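Local coordinates for spike protein P1 (Pseudoalteromonas phage pm2, PDB 2VVE), which acts as the receptor-binding spike at the fivefold vertices of the virion, its C-terminal part attaching to the host and its N-terminal part to the capsid vertex, at residues 98-103 / 156-161; 106-111 / 222-227; 140-145 / 226-231. One frame throughout, in Å; residues are numbered along the deposited sequence.

Contact 1: residues 98-103 / 156-161; sequences KYAQNE and AFYITE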
ATOM      1  N   LYS A  98      -3.770  -0.448  39.348  1.00 16.50           N
ATOM      2  CA  LYS A  98      -2.580  -0.814  40.130  1.00 15.81           C
ATOM      3  C   LYS A  98      -1.884   0.361  40.814  1.00 14.47           C
ATOM      4  O   LYS A  98      -1.916   1.500  40.319  1.00 15.28           O
ATOM      5  CB  LYS A  98      -1.588  -1.624  39.286  1.00 15.86           C
ATOM      6  CG  LYS A  98      -2.202  -2.939  38.805  1.00 18.87           C
ATOM      7  CD  LYS A  98      -1.347  -3.700  37.823  1.00 23.45           C
ATOM      8  CE  LYS A  98      -2.018  -5.040  37.542  1.00 23.46           C
ATOM      9  NZ  LYS A  98      -1.244  -5.941  36.647  1.00 22.73           N
ATOM     10  N   TYR A  99      -1.277   0.082  41.971  1.00 12.98           N
ATOM     11  CA  TYR A  99      -0.305   0.995  42.553  1.00 14.64           C
ATOM     12  C   TYR A  99       0.899   1.132  41.624  1.00 16.62           C
ATOM     13  O   TYR A  99       1.492   0.127  41.209  1.00 15.63           O
ATOM     14  CB  TYR A  99       0.207   0.485  43.901  1.00 12.53           C
ATOM     15  CG  TYR A  99      -0.823   0.318  44.994  1.00 21.85           C
ATOM     16  CD1 TYR A  99      -1.327   1.424  45.675  1.00 16.48           C
ATOM     17  CD2 TYR A  99      -1.248  -0.953  45.387  1.00 20.78           C
ATOM     18  CE1 TYR A  99      -2.253   1.270  46.716  1.00 17.54           C
ATOM     19  CE2 TYR A  99      -2.174  -1.121  46.423  1.00 20.31           C
ATOM     20  CZ  TYR A  99      -2.670  -0.008  47.082  1.00 19.87           C
ATOM     21  OH  TYR A  99      -3.581  -0.148  48.096  1.00 20.51           O
ATOM     22  N   ALA A 100       1.293   2.368  41.333  1.00 11.94           N
ATOM     23  CA  ALA A 100       2.502   2.570  40.521  1.00 14.72           C
ATOM     24  C   ALA A 100       3.281   3.824  40.884  1.00 14.54           C
ATOM     25  O   ALA A 100       2.713   4.923  40.964  1.00 17.36           O
ATOM     26  CB  ALA A 100       2.160   2.572  39.025  1.00 15.13           C
ATOM     27  N   GLN A 101       4.586   3.640  41.080  1.00 13.77           N
ATOM     28  CA  GLN A 101       5.531   4.744  41.150  1.00 15.95           C
ATOM     29  C   GLN A 101       5.937   5.096  39.731  1.00 15.50           C
ATOM     30  O   GLN A 101       5.710   4.324  38.806  1.00 15.46           O
ATOM     31  CB  GLN A 101       6.774   4.366  41.955  1.00 17.25           C
ATOM     32  CG  GLN A 101       6.462   3.967  43.373  1.00 19.03           C
ATOM     33  CD  GLN A 101       7.692   3.727  44.205  1.00 25.47           C
ATOM     34  OE1 GLN A 101       8.082   4.578  44.989  1.00 27.75           O
ATOM     35  NE2 GLN A 101       8.307   2.563  44.044  1.00 20.01           N
ATOM     36  N   ASN A 102       6.533   6.266  39.558  1.00 13.04           N
ATOM     37  CA  ASN A 102       6.902   6.687  38.223  1.00 14.45           C
ATOM     38  C   ASN A 102       8.213   6.030  37.793  1.00 15.80           C
ATOM     39  O   ASN A 102       9.299   6.611  37.922  1.00 18.45           O
ATOM     40  CB  ASN A 102       6.918   8.213  38.093  1.00 16.09           C
ATOM     41  CG  ASN A 102       7.055   8.657  36.650  1.00 16.75           C
ATOM     42  OD1 ASN A 102       7.217   7.820  35.741  1.00 18.36           O
ATOM     43  ND2 ASN A 102       7.000   9.964  36.423  1.00 16.70           N
ATOM     44  N   GLU A 103       8.076   4.806  37.281  1.00 16.87           N
ATOM     45  CA  GLU A 103       9.201   3.926  36.962  1.00 14.04           C
ATOM     46  C   GLU A 103       9.496   3.934  35.458  1.00 18.59           C
ATOM     47  O   GLU A 103      10.411   3.239  34.966  1.00 16.96           O
ATOM     48  CB  GLU A 103       8.877   2.502  37.431  1.00 12.13           C
ATOM     49  CG  GLU A 103       8.661   2.370  38.944  1.00 17.63           C
ATOM     50  CD  GLU A 103       9.943   2.141  39.721  1.00 45.27           C
ATOM     51  OE1 GLU A 103      11.019   2.598  39.274  1.00 49.66           O
ATOM     52  OE2 GLU A 103       9.867   1.503  40.791  1.00 36.54           O
ATOM     53  N   ALA A 156      -3.738   9.161  39.385  1.00 16.32           N
ATOM     54  CA  ALA A 156      -2.976   9.955  38.412  1.00 10.59           C
ATOM     55  C   ALA A 156      -3.079   9.364  37.017  1.00 11.19           C
ATOM     56  O   ALA A 156      -3.446   8.190  36.860  1.00 11.27           O
ATOM     57  CB  ALA A 156      -1.512  10.070  38.832  1.00 12.27           C
ATOM     58  N   PHE A 157      -2.803  10.198  36.014  1.00 12.53           N
ATOM     59  CA  PHE A 157      -2.416   9.716  34.692  1.00 10.61           C
ATOM     60  C   PHE A 157      -0.929   9.902  34.596  1.00 10.60           C
ATOM     61  O   PHE A 157      -0.439  11.013  34.817  1.00 12.09           O
ATOM     62  CB  PHE A 157      -3.059  10.539  33.578  1.00 12.39           C
ATOM     63  CG  PHE A 157      -4.555  10.526  33.596  1.00 18.48           C
ATOM     64  CD1 PHE A 157      -5.257   9.330  33.475  1.00 13.75           C
ATOM     65  CD2 PHE A 157      -5.263  11.716  33.719  1.00 14.38           C
ATOM     66  CE1 PHE A 157      -6.670   9.322  33.470  1.00 15.82           C
ATOM     67  CE2 PHE A 157      -6.672  11.726  33.734  1.00 18.73           C
ATOM     68  CZ  PHE A 157      -7.370  10.522  33.603  1.00 18.51           C
ATOM     69  N   TYR A 158      -0.210   8.817  34.293  1.00  9.44           N
ATOM     70  CA  TYR A 158       1.186   8.931  33.886  1.00 12.94           C
ATOM     71  C   TYR A 158       1.203   8.946  32.358  1.00 14.31           C
ATOM     72  O   TYR A 158       0.761   7.986  31.731  1.00 11.92           O
ATOM     73  CB  TYR A 158       2.019   7.743  34.385  1.00  8.39           C
ATOM     74  CG  TYR A 158       2.262   7.674  35.879  1.00 10.08           C
ATOM     75  CD1 TYR A 158       1.898   8.723  36.746  1.00 16.84           C
ATOM     76  CD2 TYR A 158       2.865   6.555  36.428  1.00 17.27           C
ATOM     77  CE1 TYR A 158       2.136   8.630  38.115  1.00 20.89           C
ATOM     78  CE2 TYR A 158       3.103   6.458  37.781  1.00 16.54           C
ATOM     79  CZ  TYR A 158       2.755   7.484  38.621  1.00 19.48           C
ATOM     80  OH  TYR A 158       3.037   7.329  39.969  1.00 16.95           O
ATOM     81  N   ILE A 159       1.716  10.022  31.764  1.00 11.16           N
ATOM     82  CA  ILE A 159       1.655  10.201  30.311  1.00  9.67           C
ATOM     83  C   ILE A 159       3.055  10.392  29.723  1.00 13.86           C
ATOM     84  O   ILE A 159       3.858  11.170  30.250  1.00 16.18           O
ATOM     85  CB  ILE A 159       0.752  11.401  29.916  1.00 16.10           C
ATOM     86  CG1 ILE A 159      -0.608  11.315  30.632  1.00 10.55           C
ATOM     87  CG2 ILE A 159       0.591  11.486  28.380  1.00 13.15           C
ATOM     88  CD1 ILE A 159      -1.604  12.425  30.249  1.00  8.85           C
ATOM     89  N   THR A 160       3.351   9.709  28.618  1.00 11.97           N
ATOM     90  CA  THR A 160       4.663   9.894  27.978  1.00 15.44           C
ATOM     91  C   THR A 160       4.770  11.352  27.479  1.00 18.41           C
ATOM     92  O   THR A 160       3.816  11.886  26.922  1.00 19.79           O
ATOM     93  CB  THR A 160       4.894   8.903  26.807  1.00 16.17           C
ATOM     94  OG1 THR A 160       3.850   9.048  25.846  1.00 19.17           O
ATOM     95  CG2 THR A 160       4.920   7.442  27.305  1.00 17.33           C
ATOM     96  N   GLU A 161       5.906  12.004  27.713  1.00 22.59           N
ATOM     97  CA  GLU A 161       6.087  13.383  27.226  1.00 28.82           C
ATOM     98  C   GLU A 161       6.474  13.375  25.753  1.00 33.75           C
ATOM     99  O   GLU A 161       6.119  14.285  24.998  1.00 28.64           O
ATOM    100  CB  GLU A 161       7.119  14.160  28.050  1.00 35.50           C
ATOM    101  CG  GLU A 161       7.106  15.666  27.737  1.00 41.97           C
ATOM    102  CD  GLU A 161       7.812  16.506  28.780  1.00 56.76           C
ATOM    103  OE1 GLU A 161       9.032  16.310  28.978  1.00 71.97           O
ATOM    104  OE2 GLU A 161       7.144  17.373  29.394  1.00 41.73           O
TER
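With chi1 of -70°, Y158 holds CG beside its backbone N and anti to the carbonyl carbon, sending the ring from strand 151-160 to A100, Q101 and N102. The phenol OH donates a hydrogen bond of 2.6 Å to A100 O. It comes from one side of the A100 carbonyl plane, tilted 33° from it, and not straight in, the C=O...O angle being 137°. Tyrosine suits the place because its phenol is long enough to bridge the 9.3 Å between A100 CA and Y158 CA, and carries a donor at its tip. Both segments belong to the C-terminal, receptor-binding part of the spike, whose two antiparallel sheets are consistent with a jelly-roll β-sandwich, and here a loop between strand 88-91 and helix 105-110 lies against a sheet strand. Q101 O sits at the ring edge, 3.5 Å from Y158 CE2, while N102 CB lies over one face. A100 CB approaches the same CE2 at 4.2 Å, its small methyl also resting on V207 of strand 200-208. N102 is the centre of an inverse gamma turn, and its ND2 is hydrogen-bonded to L169 O of the adjoining strand 169-172.

Contact 2: residues 106-111 / 222-227; sequences TALEAN and DWYDES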
ATOM      1  N   THR A 106       8.425   1.514  30.071  1.00 12.55           N
ATOM      2  CA  THR A 106       8.801   0.104  29.947  1.00 16.32           C
ATOM      3  C   THR A 106       8.427  -0.689  31.208  1.00 14.01           C
ATOM      4  O   THR A 106       7.856  -1.777  31.116  1.00 12.60           O
ATOM      5  CB  THR A 106      10.298  -0.046  29.606  1.00 13.12           C
ATOM      6  OG1 THR A 106      10.541   0.593  28.350  1.00 14.66           O
ATOM      7  CG2 THR A 106      10.697  -1.518  29.508  1.00 15.56           C
ATOM      8  N   ALA A 107       8.705  -0.117  32.374  1.00 13.47           N
ATOM      9  CA  ALA A 107       8.489  -0.818  33.649  1.00 15.64           C
ATOM     10  C   ALA A 107       6.995  -1.037  33.908  1.00  9.92           C
ATOM     11  O   ALA A 107       6.581  -2.103  34.369  1.00 14.10           O
ATOM     12  CB  ALA A 107       9.133  -0.049  34.789  1.00 15.42           C
ATOM     13  N   LEU A 108       6.184  -0.045  33.565  1.00  9.28           N
ATOM     14  CA  LEU A 108       4.742  -0.136  33.803  1.00 13.39           C
ATOM     15  C   LEU A 108       4.116  -1.194  32.889  1.00 14.57           C
ATOM     16  O   LEU A 108       3.288  -2.005  33.334  1.00 11.45           O
ATOM     17  CB  LEU A 108       4.064   1.236  33.667  1.00 10.80           C
ATOM     18  CG  LEU A 108       3.876   1.943  35.023  1.00 16.59           C
ATOM     19  CD1 LEU A 108       5.207   2.225  35.772  1.00 12.46           C
ATOM     20  CD2 LEU A 108       3.037   3.227  34.910  1.00 15.54           C
ATOM     21  N   GLU A 109       4.535  -1.201  31.625  1.00 12.30           N
ATOM     22  CA  GLU A 109       4.047  -2.192  30.666  1.00 12.14           C
ATOM     23  C   GLU A 109       4.509  -3.594  31.081  1.00 16.22           C
ATOM     24  O   GLU A 109       3.744  -4.554  30.980  1.00 14.89           O
ATOM     25  CB  GLU A 109       4.498  -1.854  29.233  1.00 14.31           C
ATOM     26  CG  GLU A 109       3.912  -0.560  28.692  1.00 16.46           C
ATOM     27  CD  GLU A 109       4.264  -0.314  27.229  1.00 18.57           C
ATOM     28  OE1 GLU A 109       4.731  -1.253  26.550  1.00 22.20           O
ATOM     29  OE2 GLU A 109       4.082   0.826  26.764  1.00 17.91           O
ATOM     30  N   ALA A 110       5.748  -3.701  31.568  1.00 12.92           N
ATOM     31  CA  ALA A 110       6.307  -4.995  31.987  1.00 18.50           C
ATOM     32  C   ALA A 110       5.501  -5.610  33.137  1.00 14.68           C
ATOM     33  O   ALA A 110       5.453  -6.835  33.303  1.00 17.78           O
ATOM     34  CB  ALA A 110       7.778  -4.842  32.382  1.00 16.39           C
ATOM     35  N   ASN A 111       4.887  -4.735  33.932  1.00 13.64           N
ATOM     36  CA  ASN A 111       4.162  -5.148  35.120  1.00 15.16           C
ATOM     37  C   ASN A 111       2.654  -5.086  34.909  1.00 15.46           C
ATOM     38  O   ASN A 111       1.874  -5.079  35.872  1.00 18.13           O
ATOM     39  CB  ASN A 111       4.606  -4.300  36.309  1.00 15.39           C
ATOM     40  CG  ASN A 111       5.920  -4.778  36.888  1.00 21.67           C
ATOM     41  OD1 ASN A 111       5.956  -5.774  37.620  1.00 19.33           O
ATOM     42  ND2 ASN A 111       7.014  -4.088  36.551  1.00 17.86           N
ATOM     43  N   ASP A 222       1.461  -3.894  47.824  1.00 24.01           N
ATOM     44  CA  ASP A 222       2.771  -3.437  47.404  1.00 24.90           C
ATOM     45  C   ASP A 222       2.633  -2.849  46.012  1.00 20.70           C
ATOM     46  O   ASP A 222       1.581  -2.998  45.374  1.00 18.54           O
ATOM     47  CB  ASP A 222       3.767  -4.598  47.391  1.00 22.12           C
ATOM     48  CG  ASP A 222       5.217  -4.134  47.336  1.00 35.77           C
ATOM     49  OD1 ASP A 222       5.492  -2.926  47.531  1.00 31.71           O
ATOM     50  OD2 ASP A 222       6.092  -4.987  47.092  1.00 43.59           O
ATOM     51  N   TRP A 223       3.682  -2.180  45.539  1.00 18.14           N
ATOM     52  CA  TRP A 223       3.671  -1.617  44.189  1.00 18.89           C
ATOM     53  C   TRP A 223       3.300  -2.655  43.128  1.00 19.40           C
ATOM     54  O   TRP A 223       3.704  -3.821  43.216  1.00 18.22           O
ATOM     55  CB  TRP A 223       5.003  -0.925  43.878  1.00 17.41           C
ATOM     56  CG  TRP A 223       5.266   0.206  44.845  1.00 21.04           C
ATOM     57  CD1 TRP A 223       6.189   0.232  45.834  1.00 20.67           C
ATOM     58  CD2 TRP A 223       4.545   1.446  44.931  1.00 19.61           C
ATOM     59  NE1 TRP A 223       6.120   1.424  46.529  1.00 19.11           N
ATOM     60  CE2 TRP A 223       5.112   2.185  45.996  1.00 25.23           C
ATOM     61  CE3 TRP A 223       3.482   2.006  44.202  1.00 15.06           C
ATOM     62  CZ2 TRP A 223       4.648   3.463  46.359  1.00 24.50           C
ATOM     63  CZ3 TRP A 223       3.021   3.280  44.559  1.00 19.82           C
ATOM     64  CH2 TRP A 223       3.607   3.991  45.637  1.00 20.38           C
ATOM     65  N   TYR A 224       2.505  -2.214  42.149  1.00 13.35           N
ATOM     66  CA  TYR A 224       1.977  -3.040  41.043  1.00 16.21           C
ATOM     67  C   TYR A 224       0.827  -3.986  41.442  1.00 14.60           C
ATOM     68  O   TYR A 224       0.240  -4.649  40.579  1.00 18.17           O
ATOM     69  CB  TYR A 224       3.099  -3.788  40.284  1.00 18.23           C
ATOM     70  CG  TYR A 224       4.147  -2.885  39.655  1.00 14.70           C
ATOM     71  CD1 TYR A 224       3.783  -1.909  38.722  1.00 13.89           C
ATOM     72  CD2 TYR A 224       5.500  -3.016  39.974  1.00 17.74           C
ATOM     73  CE1 TYR A 224       4.726  -1.091  38.130  1.00 15.54           C
ATOM     74  CE2 TYR A 224       6.462  -2.190  39.391  1.00 20.30           C
ATOM     75  CZ  TYR A 224       6.061  -1.225  38.472  1.00 17.28           C
ATOM     76  OH  TYR A 224       6.980  -0.401  37.875  1.00 21.29           O
ATOM     77  N   ASP A 225       0.490  -4.036  42.735  1.00 16.78           N
ATOM     78  CA  ASP A 225      -0.701  -4.769  43.195  1.00 18.68           C
ATOM     79  C   ASP A 225      -1.939  -3.952  42.874  1.00 19.62           C
ATOM     80  O   ASP A 225      -1.841  -2.747  42.634  1.00 15.43           O
ATOM     81  CB  ASP A 225      -0.676  -4.985  44.715  1.00 13.89           C
ATOM     82  CG  ASP A 225       0.256  -6.122  45.156  1.00 26.34           C
ATOM     83  OD1 ASP A 225       0.762  -6.888  44.310  1.00 23.69           O
ATOM     84  OD2 ASP A 225       0.488  -6.232  46.371  1.00 27.64           O
ATOM     85  N   GLU A 226      -3.106  -4.594  42.898  1.00 21.55           N
ATOM     86  CA  GLU A 226      -4.369  -3.876  42.719  1.00 23.27           C
ATOM     87  C   GLU A 226      -4.689  -3.016  43.948  1.00 20.06           C
ATOM     88  O   GLU A 226      -4.616  -3.484  45.086  1.00 20.15           O
ATOM     89  CB  GLU A 226      -5.507  -4.836  42.360  1.00 21.57           C
ATOM     90  CG  GLU A 226      -5.351  -5.411  40.944  1.00 22.50           C
ATOM     91  CD  GLU A 226      -6.631  -6.000  40.355  1.00 41.84           C
ATOM     92  OE1 GLU A 226      -7.450  -6.573  41.107  1.00 33.07           O
ATOM     93  OE2 GLU A 226      -6.807  -5.895  39.119  1.00 48.35           O
ATOM     94  N   SER A 227      -4.987  -1.746  43.691  1.00 13.95           N
ATOM     95  CA  SER A 227      -5.249  -0.755  44.736  1.00 16.49           C
ATOM     96  C   SER A 227      -6.717  -0.783  45.139  1.00 17.93           C
ATOM     97  O   SER A 227      -7.432  -1.727  44.811  1.00 19.05           O
ATOM     98  CB  SER A 227      -4.830   0.646  44.270  1.00 13.12           C
ATOM     99  OG  SER A 227      -5.691   1.140  43.260  1.00 15.59           O
TER
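The side-chain amide of N111 lies flat on the ring of Y224, the two planes only 5° apart, with N111 CG 3.5 Å above the ring and over its centre. This is an amide-aromatic stack. It is joined by a CH-pi contact from N111 CB, 3.6 Å from the ring centroid. A chi1 of -80° places the N111 amide over the ring, with ND2 nearest Y224 CE2. Apolar contacts gather at the far end of the ring: L108 CD1 meets its edge, 4.1 Å from Y224 CE1, and A107 CB comes 3.8 Å from Y224 OH. Among hydrogen bonds, N111 ND2 donates to A107 O at 3.0 Å and 162°; the acceptor lies in the amide plane, which fixes the rotation of the amide, so asparagine serves at once as a flat stacking group and as a donor to its own helix. D222 to D225 form a type II turn closed by D225 N to D222 O; Y224 takes its third position, with positive phi, and its backbone also pairs with Y99. The contact thus sets the C-terminal end of helix 105-110 against the loop between helix 213-219 and strand 229-236, while L108 also packs on F205 of strand 200-208.

Contact 3: residues 140-145 / 226-231; sequences KGVDGL and ESFTTF
D143 OD2 is gripped by two groups, a salt bridge from R96 NH2 and a hydrogen bond from H221 NE2. A water 2.8 Å from E226 O and, weakly, 3.3 Å from D143 OD2 may link the two segments where D143 and the E226 backbone do not bond directly. R96 serves both segments, for its NE also donates to S227 O. An aspartate suits this spot because a short carboxylate can take up both donors together.

Beside the polar cluster lies an apolar one, centred on the ring of F228. V142 brings CB within 3.9 Å of F228 CD1, and its carbonyl O lies in the ring plane at the edge, 3.7 Å from F228 CE1. L145, with CG anti to its backbone N (chi1 -166°), turns both methyls toward F228 CZ, CD2 being 3.8 Å from that atom. The loop carrying these residues is tightly bent, with L145 N bonded to V142 O. At G144 a CB would jam against the preceding carbonyl O, which calls for glycine, while positive phi favours it at G141. In the other segment S227 OG accepts from T229 N in an ST turn, leading toward strand 229-236. The chemistry implies a buried F228 ring packed by V142 and L145 beside a charged group, where the arginine's charge and the N-H donated by H221 NE2 would be expected to favour an ionised D143.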
ATOM      1  N   LYS A 140     -13.502  -0.490  52.179  1.00 26.16           N
ATOM      2  CA  LYS A 140     -14.235  -1.256  53.206  1.00 31.58           C
ATOM      3  C   LYS A 140     -14.370  -2.738  52.861  1.00 31.68           C
ATOM      4  O   LYS A 140     -15.107  -3.106  51.947  1.00 30.93           O
ATOM      5  CB  LYS A 140     -15.629  -0.662  53.451  1.00 24.82           C
ATOM      6  CG  LYS A 140     -15.623   0.750  54.035  1.00 34.93           C
ATOM      7  CD  LYS A 140     -17.047   1.273  54.226  1.00 35.50           C
ATOM      8  CE  LYS A 140     -17.083   2.536  55.081  1.00 34.89           C
ATOM      9  NZ  LYS A 140     -16.976   2.219  56.543  1.00 31.95           N
ATOM     10  N   GLY A 141     -13.649  -3.580  53.600  1.00 29.83           N
ATOM     11  CA  GLY A 141     -13.683  -5.027  53.388  1.00 28.71           C
ATOM     12  C   GLY A 141     -12.933  -5.543  52.166  1.00 26.23           C
ATOM     13  O   GLY A 141     -12.918  -6.749  51.916  1.00 31.23           O
ATOM     14  N   VAL A 142     -12.302  -4.649  51.407  1.00 25.46           N
ATOM     15  CA  VAL A 142     -11.621  -5.047  50.178  1.00 17.65           C
ATOM     16  C   VAL A 142     -10.291  -5.717  50.509  1.00 25.28           C
ATOM     17  O   VAL A 142      -9.470  -5.149  51.232  1.00 24.30           O
ATOM     18  CB  VAL A 142     -11.436  -3.861  49.194  1.00 22.86           C
ATOM     19  CG1 VAL A 142     -10.723  -4.316  47.925  1.00 20.71           C
ATOM     20  CG2 VAL A 142     -12.794  -3.251  48.842  1.00 24.27           C
ATOM     21  N   ASP A 143     -10.104  -6.933  49.983  1.00 27.00           N
ATOM     22  CA  ASP A 143      -8.956  -7.792  50.325  1.00 28.53           C
ATOM     23  C   ASP A 143      -8.925  -8.095  51.831  1.00 25.81           C
ATOM     24  O   ASP A 143      -7.910  -8.546  52.376  1.00 33.89           O
ATOM     25  CB  ASP A 143      -7.631  -7.165  49.853  1.00 24.54           C
ATOM     26  CG  ASP A 143      -7.536  -7.049  48.336  1.00 31.05           C
ATOM     27  OD1 ASP A 143      -8.388  -7.625  47.615  1.00 25.36           O
ATOM     28  OD2 ASP A 143      -6.596  -6.373  47.862  1.00 25.37           O
ATOM     29  N   GLY A 144     -10.052  -7.843  52.496  1.00 25.80           N
ATOM     30  CA  GLY A 144     -10.181  -8.078  53.932  1.00 26.17           C
ATOM     31  C   GLY A 144      -9.763  -6.915  54.812  1.00 29.33           C
ATOM     32  O   GLY A 144      -9.626  -7.081  56.022  1.00 33.10           O
ATOM     33  N   LEU A 145      -9.562  -5.738  54.209  1.00 27.93           N
ATOM     34  CA  LEU A 145      -9.215  -4.528  54.954  1.00 33.67           C
ATOM     35  C   LEU A 145     -10.330  -4.159  55.934  1.00 37.42           C
ATOM     36  O   LEU A 145     -11.514  -4.304  55.617  1.00 37.92           O
ATOM     37  CB  LEU A 145      -8.962  -3.359  53.990  1.00 31.56           C
ATOM     38  CG  LEU A 145      -8.273  -2.104  54.537  1.00 25.33           C
ATOM     39  CD1 LEU A 145      -6.753  -2.211  54.421  1.00 33.98           C
ATOM     40  CD2 LEU A 145      -8.781  -0.862  53.801  1.00 26.29           C
ATOM     41  N   GLU A 226      -3.106  -4.594  42.898  1.00 21.55           N
ATOM     42  CA  GLU A 226      -4.369  -3.876  42.719  1.00 23.27           C
ATOM     43  C   GLU A 226      -4.689  -3.016  43.948  1.00 20.06           C
ATOM     44  O   GLU A 226      -4.616  -3.484  45.086  1.00 20.15           O
ATOM     45  CB  GLU A 226      -5.507  -4.836  42.360  1.00 21.57           C
ATOM     46  CG  GLU A 226      -5.351  -5.411  40.944  1.00 22.50           C
ATOM     47  CD  GLU A 226      -6.631  -6.000  40.355  1.00 41.84           C
ATOM     48  OE1 GLU A 226      -7.450  -6.573  41.107  1.00 33.07           O
ATOM     49  OE2 GLU A 226      -6.807  -5.895  39.119  1.00 48.35           O
ATOM     50  N   SER A 227      -4.987  -1.746  43.691  1.00 13.95           N
ATOM     51  CA  SER A 227      -5.249  -0.755  44.736  1.00 16.49           C
ATOM     52  C   SER A 227      -6.717  -0.783  45.139  1.00 17.93           C
ATOM     53  O   SER A 227      -7.432  -1.727  44.811  1.00 19.05           O
ATOM     54  CB  SER A 227      -4.830   0.646  44.270  1.00 13.12           C
ATOM     55  OG  SER A 227      -5.691   1.140  43.260  1.00 15.59           O
ATOM     56  N   PHE A 228      -7.150   0.244  45.872  1.00 17.69           N
ATOM     57  CA  PHE A 228      -8.562   0.438  46.166  1.00 16.30           C
ATOM     58  C   PHE A 228      -9.208   1.431  45.192  1.00 19.32           C
ATOM     59  O   PHE A 228     -10.304   1.924  45.438  1.00 21.66           O
ATOM     60  CB  PHE A 228      -8.728   0.939  47.602  1.00 21.08           C
ATOM     61  CG  PHE A 228      -8.099   0.044  48.620  1.00 22.39           C
ATOM     62  CD1 PHE A 228      -8.688  -1.175  48.955  1.00 19.12           C
ATOM     63  CD2 PHE A 228      -6.924   0.423  49.257  1.00 17.67           C
ATOM     64  CE1 PHE A 228      -8.097  -2.009  49.915  1.00 23.88           C
ATOM     65  CE2 PHE A 228      -6.323  -0.403  50.203  1.00 15.24           C
ATOM     66  CZ  PHE A 228      -6.918  -1.625  50.534  1.00 19.77           C
ATOM     67  N   THR A 229      -8.536   1.695  44.074  1.00 15.09           N
ATOM     68  CA  THR A 229      -8.963   2.723  43.126  1.00 10.17           C
ATOM     69  C   THR A 229      -9.292   2.102  41.786  1.00 15.37           C
ATOM     70  O   THR A 229      -8.516   1.297  41.284  1.00 17.23           O
ATOM     71  CB  THR A 229      -7.837   3.781  42.963  1.00 13.46           C
ATOM     72  OG1 THR A 229      -7.642   4.447  44.223  1.00 13.63           O
ATOM     73  CG2 THR A 229      -8.177   4.822  41.884  1.00 17.62           C
ATOM     74  N   THR A 230     -10.447   2.472  41.225  1.00 11.81           N
ATOM     75  CA  THR A 230     -10.864   2.011  39.899  1.00 12.83           C
ATOM     76  C   THR A 230     -11.214   3.185  38.981  1.00 14.31           C
ATOM     77  O   THR A 230     -12.000   4.074  39.352  1.00 17.15           O
ATOM     78  CB  THR A 230     -12.082   1.044  39.986  1.00 18.53           C
ATOM     79  OG1 THR A 230     -11.770  -0.060  40.845  1.00 17.16           O
ATOM     80  CG2 THR A 230     -12.481   0.516  38.587  1.00 16.86           C
ATOM     81  N   PHE A 231     -10.641   3.180  37.779  1.00 14.21           N
ATOM     82  CA  PHE A 231     -10.967   4.194  36.766  1.00 12.73           C
ATOM     83  C   PHE A 231     -12.199   3.768  35.969  1.00 15.92           C
ATOM     84  O   PHE A 231     -12.100   3.223  34.871  1.00 16.14           O
ATOM     85  CB  PHE A 231      -9.774   4.490  35.845  1.00 12.95           C
ATOM     86  CG  PHE A 231      -8.645   5.203  36.533  1.00 13.94           C
ATOM     87  CD1 PHE A 231      -8.500   6.577  36.413  1.00 14.55           C
ATOM     88  CD2 PHE A 231      -7.741   4.499  37.321  1.00 15.22           C
ATOM     89  CE1 PHE A 231      -7.455   7.251  37.069  1.00 13.77           C
ATOM     90  CE2 PHE A 231      -6.698   5.155  37.983  1.00 13.96           C
ATOM     91  CZ  PHE A 231      -6.551   6.533  37.852  1.00 14.93           C
TER
HETATM   92  O   HOH W   1      -4.181  -6.227  45.586  1.00 21.50           O

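The three contacts lie on one side of the chain's centre. Contacts 1 and 2 have centres about 10 Å apart and meet through the backbone: Y99 O lies 2.7 Å from Y224 N and Y99 N 3.0 Å from D225 O, probable hydrogen bonds that hold the 98-103 loop beside the 222-227 turn. Contacts 2 and 3, with centres about 16 Å apart, share E226 and S227, and the chain runs from contact 2 directly into contact 3. Y99 also joins contacts 1 and 3, its OH 3.5 Å from F228 CE2. The side chain of L145 in contact 3 is about 8 Å from the calcium ion held by S150, D212 and D214.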